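Local coordinates for aq_2013 protein (Aquifex aeolicus, PDB 2P6C) that is of unknown function and belongs to the UPF0047 (YjbQ) family, three copies of the chain forming the assembly, at residues A[23-28]-A[107-112]. Residues are numbered along the deposited sequence; the frame is centred on the assembly and turned at random.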
ATOM      1  N   ASP A  23      -8.673 -14.879 -10.932  1.00 10.82           N
ATOM      2  CA  ASP A  23      -9.163 -16.247 -10.812  1.00 11.76           C
ATOM      3  C   ASP A  23      -8.183 -17.123 -10.046  1.00 11.69           C
ATOM      4  O   ASP A  23      -8.595 -18.028  -9.331  1.00 10.04           O
ATOM      5  CB  ASP A  23      -9.452 -16.849 -12.186  1.00 11.02           C
ATOM      6  CG  ASP A  23     -10.792 -16.410 -12.736  1.00 11.16           C
ATOM      7  OD1 ASP A  23     -11.571 -15.775 -11.981  1.00 11.58           O
ATOM      8  OD2 ASP A  23     -11.068 -16.706 -13.917  1.00  9.65           O
ATOM      9  N   GLU A  24      -6.890 -16.848 -10.178  1.00 12.22           N
ATOM     10  CA  GLU A  24      -5.897 -17.581  -9.435  1.00 13.83           C
ATOM     11  C   GLU A  24      -6.078 -17.400  -7.951  1.00 12.47           C
ATOM     12  O   GLU A  24      -5.991 -18.342  -7.175  1.00 11.74           O
ATOM     13  CB  GLU A  24      -4.525 -17.056  -9.829  1.00 17.52           C
ATOM     14  CG  GLU A  24      -3.743 -18.107 -10.609  1.00 25.45           C
ATOM     15  CD  GLU A  24      -3.972 -17.839 -12.073  1.00 28.88           C
ATOM     16  OE1 GLU A  24      -4.705 -16.912 -12.407  1.00 30.81           O
ATOM     17  OE2 GLU A  24      -3.371 -18.537 -12.876  1.00 34.66           O
ATOM     18  N   VAL A  25      -6.325 -16.150  -7.567  1.00 10.64           N
ATOM     19  CA  VAL A  25      -6.513 -15.808  -6.152  1.00 10.87           C
ATOM     20  C   VAL A  25      -7.825 -16.390  -5.645  1.00 11.48           C
ATOM     21  O   VAL A  25      -7.913 -16.859  -4.504  1.00 12.78           O
ATOM     22  CB  VAL A  25      -6.540 -14.268  -5.931  1.00 11.21           C
ATOM     23  CG1 VAL A  25      -6.882 -13.950  -4.462  1.00 10.58           C
ATOM     24  CG2 VAL A  25      -5.187 -13.664  -6.295  1.00  8.84           C
ATOM     25  N   LYS A  26      -8.849 -16.336  -6.490  1.00 11.29           N
ATOM     26  CA  LYS A  26     -10.153 -16.877  -6.135  1.00 11.76           C
ATOM     27  C   LYS A  26     -10.026 -18.379  -5.918  1.00 12.18           C
ATOM     28  O   LYS A  26     -10.642 -18.939  -5.016  1.00 10.71           O
ATOM     29  CB  LYS A  26     -11.169 -16.605  -7.242  1.00 10.98           C
ATOM     30  CG  LYS A  26     -11.646 -15.164  -7.313  1.00  9.21           C
ATOM     31  CD  LYS A  26     -12.902 -15.051  -8.171  1.00 11.54           C
ATOM     32  CE  LYS A  26     -13.482 -13.656  -8.096  1.00 10.67           C
ATOM     33  NZ  LYS A  26     -14.885 -13.636  -8.590  1.00 14.21           N
ATOM     34  N   LYS A  27      -9.217 -19.029  -6.745  1.00 12.10           N
ATOM     35  CA  LYS A  27      -8.999 -20.459  -6.593  1.00 12.47           C
ATOM     36  C   LYS A  27      -8.381 -20.749  -5.250  1.00 11.63           C
ATOM     37  O   LYS A  27      -8.702 -21.724  -4.584  1.00 10.50           O
ATOM     38  CB  LYS A  27      -8.033 -20.943  -7.663  1.00 15.13           C
ATOM     39  CG  LYS A  27      -8.045 -22.469  -7.782  1.00 19.80           C
ATOM     40  CD  LYS A  27      -6.987 -22.984  -8.755  1.00 22.63           C
ATOM     41  CE  LYS A  27      -6.923 -24.513  -8.803  1.00 24.83           C
ATOM     42  NZ  LYS A  27      -5.995 -24.935  -9.850  1.00 27.46           N
ATOM     43  N   ALA A  28      -7.459 -19.881  -4.846  1.00  9.87           N
ATOM     44  CA  ALA A  28      -6.776 -20.054  -3.574  1.00 10.58           C
ATOM     45  C   ALA A  28      -7.747 -19.836  -2.418  1.00 10.62           C
ATOM     46  O   ALA A  28      -7.705 -20.564  -1.422  1.00 10.19           O
ATOM     47  CB  ALA A  28      -5.604 -19.095  -3.469  1.00  9.05           C
ATOM     48  N   GLY A 107     -17.034 -16.730   2.340  1.00 12.32           N
ATOM     49  CA  GLY A 107     -16.283 -17.662   1.503  1.00 12.70           C
ATOM     50  C   GLY A 107     -15.968 -17.114   0.097  1.00 13.65           C
ATOM     51  O   GLY A 107     -15.763 -17.850  -0.853  1.00 13.30           O
ATOM     52  N   LYS A 108     -15.946 -15.768   0.024  1.00 13.21           N
ATOM     53  CA  LYS A 108     -15.694 -15.143  -1.265  1.00 12.73           C
ATOM     54  C   LYS A 108     -14.756 -13.945  -1.174  1.00 12.84           C
ATOM     55  O   LYS A 108     -14.761 -13.188  -0.210  1.00 11.61           O
ATOM     56  CB  LYS A 108     -17.030 -14.665  -1.798  1.00 13.17           C
ATOM     57  CG  LYS A 108     -17.826 -15.813  -2.397  1.00 14.24           C
ATOM     58  CD  LYS A 108     -19.287 -15.438  -2.616  1.00 15.37           C
ATOM     59  CE  LYS A 108     -19.888 -14.691  -1.422  1.00 17.85           C
ATOM     60  NZ  LYS A 108     -21.153 -14.076  -1.821  1.00 20.06           N
ATOM     61  N   LEU A 109     -13.911 -13.824  -2.232  1.00 11.85           N
ATOM     62  CA  LEU A 109     -13.092 -12.632  -2.416  1.00 13.71           C
ATOM     63  C   LEU A 109     -14.017 -11.428  -2.509  1.00 13.34           C
ATOM     64  O   LEU A 109     -14.844 -11.327  -3.406  1.00 14.00           O
ATOM     65  CB  LEU A 109     -12.327 -12.755  -3.733  1.00 14.53           C
ATOM     66  CG  LEU A 109     -10.787 -12.801  -3.619  1.00 15.78           C
ATOM     67  CD1 LEU A 109     -10.105 -12.354  -4.916  1.00 14.03           C
ATOM     68  CD2 LEU A 109     -10.205 -11.921  -2.512  1.00 12.46           C
ATOM     69  N   ASP A 110     -13.899 -10.515  -1.526  1.00 14.04           N
ATOM     70  CA  ASP A 110     -14.776  -9.330  -1.424  1.00 14.31           C
ATOM     71  C   ASP A 110     -14.319  -8.195  -2.357  1.00 14.37           C
ATOM     72  O   ASP A 110     -13.596  -7.290  -1.947  1.00 13.79           O
ATOM     73  CB  ASP A 110     -14.772  -8.824   0.025  1.00 14.11           C
ATOM     74  CG  ASP A 110     -16.114  -8.167   0.359  1.00 15.72           C
ATOM     75  OD1 ASP A 110     -16.835  -7.789  -0.570  1.00 14.61           O
ATOM     76  OD2 ASP A 110     -16.418  -8.041   1.541  1.00 16.17           O
ATOM     77  N   LEU A 111     -14.726  -8.272  -3.650  1.00 14.57           N
ATOM     78  CA  LEU A 111     -14.274  -7.273  -4.614  1.00 15.01           C
ATOM     79  C   LEU A 111     -15.361  -6.307  -5.073  1.00 14.93           C
ATOM     80  O   LEU A 111     -16.540  -6.612  -5.163  1.00 12.94           O
ATOM     81  CB  LEU A 111     -13.795  -7.992  -5.867  1.00 16.40           C
ATOM     82  CG  LEU A 111     -12.467  -8.699  -5.654  1.00 19.46           C
ATOM     83  CD1 LEU A 111     -11.917  -9.266  -6.959  1.00 20.35           C
ATOM     84  CD2 LEU A 111     -11.383  -7.787  -5.083  1.00 20.59           C
ATOM     85  N   GLY A 112     -14.906  -5.085  -5.431  1.00 13.27           N
ATOM     86  CA  GLY A 112     -15.798  -4.049  -5.962  1.00 15.44           C
ATOM     87  C   GLY A 112     -16.349  -4.423  -7.359  1.00 15.61           C
ATOM     88  O   GLY A 112     -15.937  -5.396  -7.972  1.00 16.21           O
TER
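L109 reaches from the loop that joins strands 99-104 and 116-121 to the flank of helix 22-32, where it meets V25 and K26. This is helix-to-loop packing, made by apolar carbon atoms alone, at a place where strands 37-43 and 99-104 of the antiparallel four-stranded sheet and strand 116-121 of the three-stranded sheet all contribute side chains. L109 runs outward from the loop: its CB starts toward the helix, and CG comes 4.2 Å from V25 CG1, at the margin of contact. The branch that does the work is CD1: it lies 3.6 Å from V25 CG1 and 4.0 Å from K26 CG, so a single methyl touches two consecutive residues of the helix. The L109 and V25 side chains cross at roughly a right angle. L109 also packs on L102 and I117, which ties the loop to the strands on either side of it in sequence.

V25 is buried. Its CG1 stands anti to the backbone N (chi1 174°), which puts that methyl, and not CG2, against L109; the residue also packs on C39 and V41 of strand 37-43 and on I117 of strand 116-121, and so touches strands of both sheets. K26 is exposed; its CG makes the contact, and the extended chain beyond it passes L109 at a slant without coming as close. Past L109 the backbone turns sharply in an inverse gamma turn centred on D110, closed by a weak hydrogen bond from L111 N to L109 O, 3.1 Å. At that turn D110 OD2 hydrogen-bonds T105 OG1 and also Y7 OH of the second subunit.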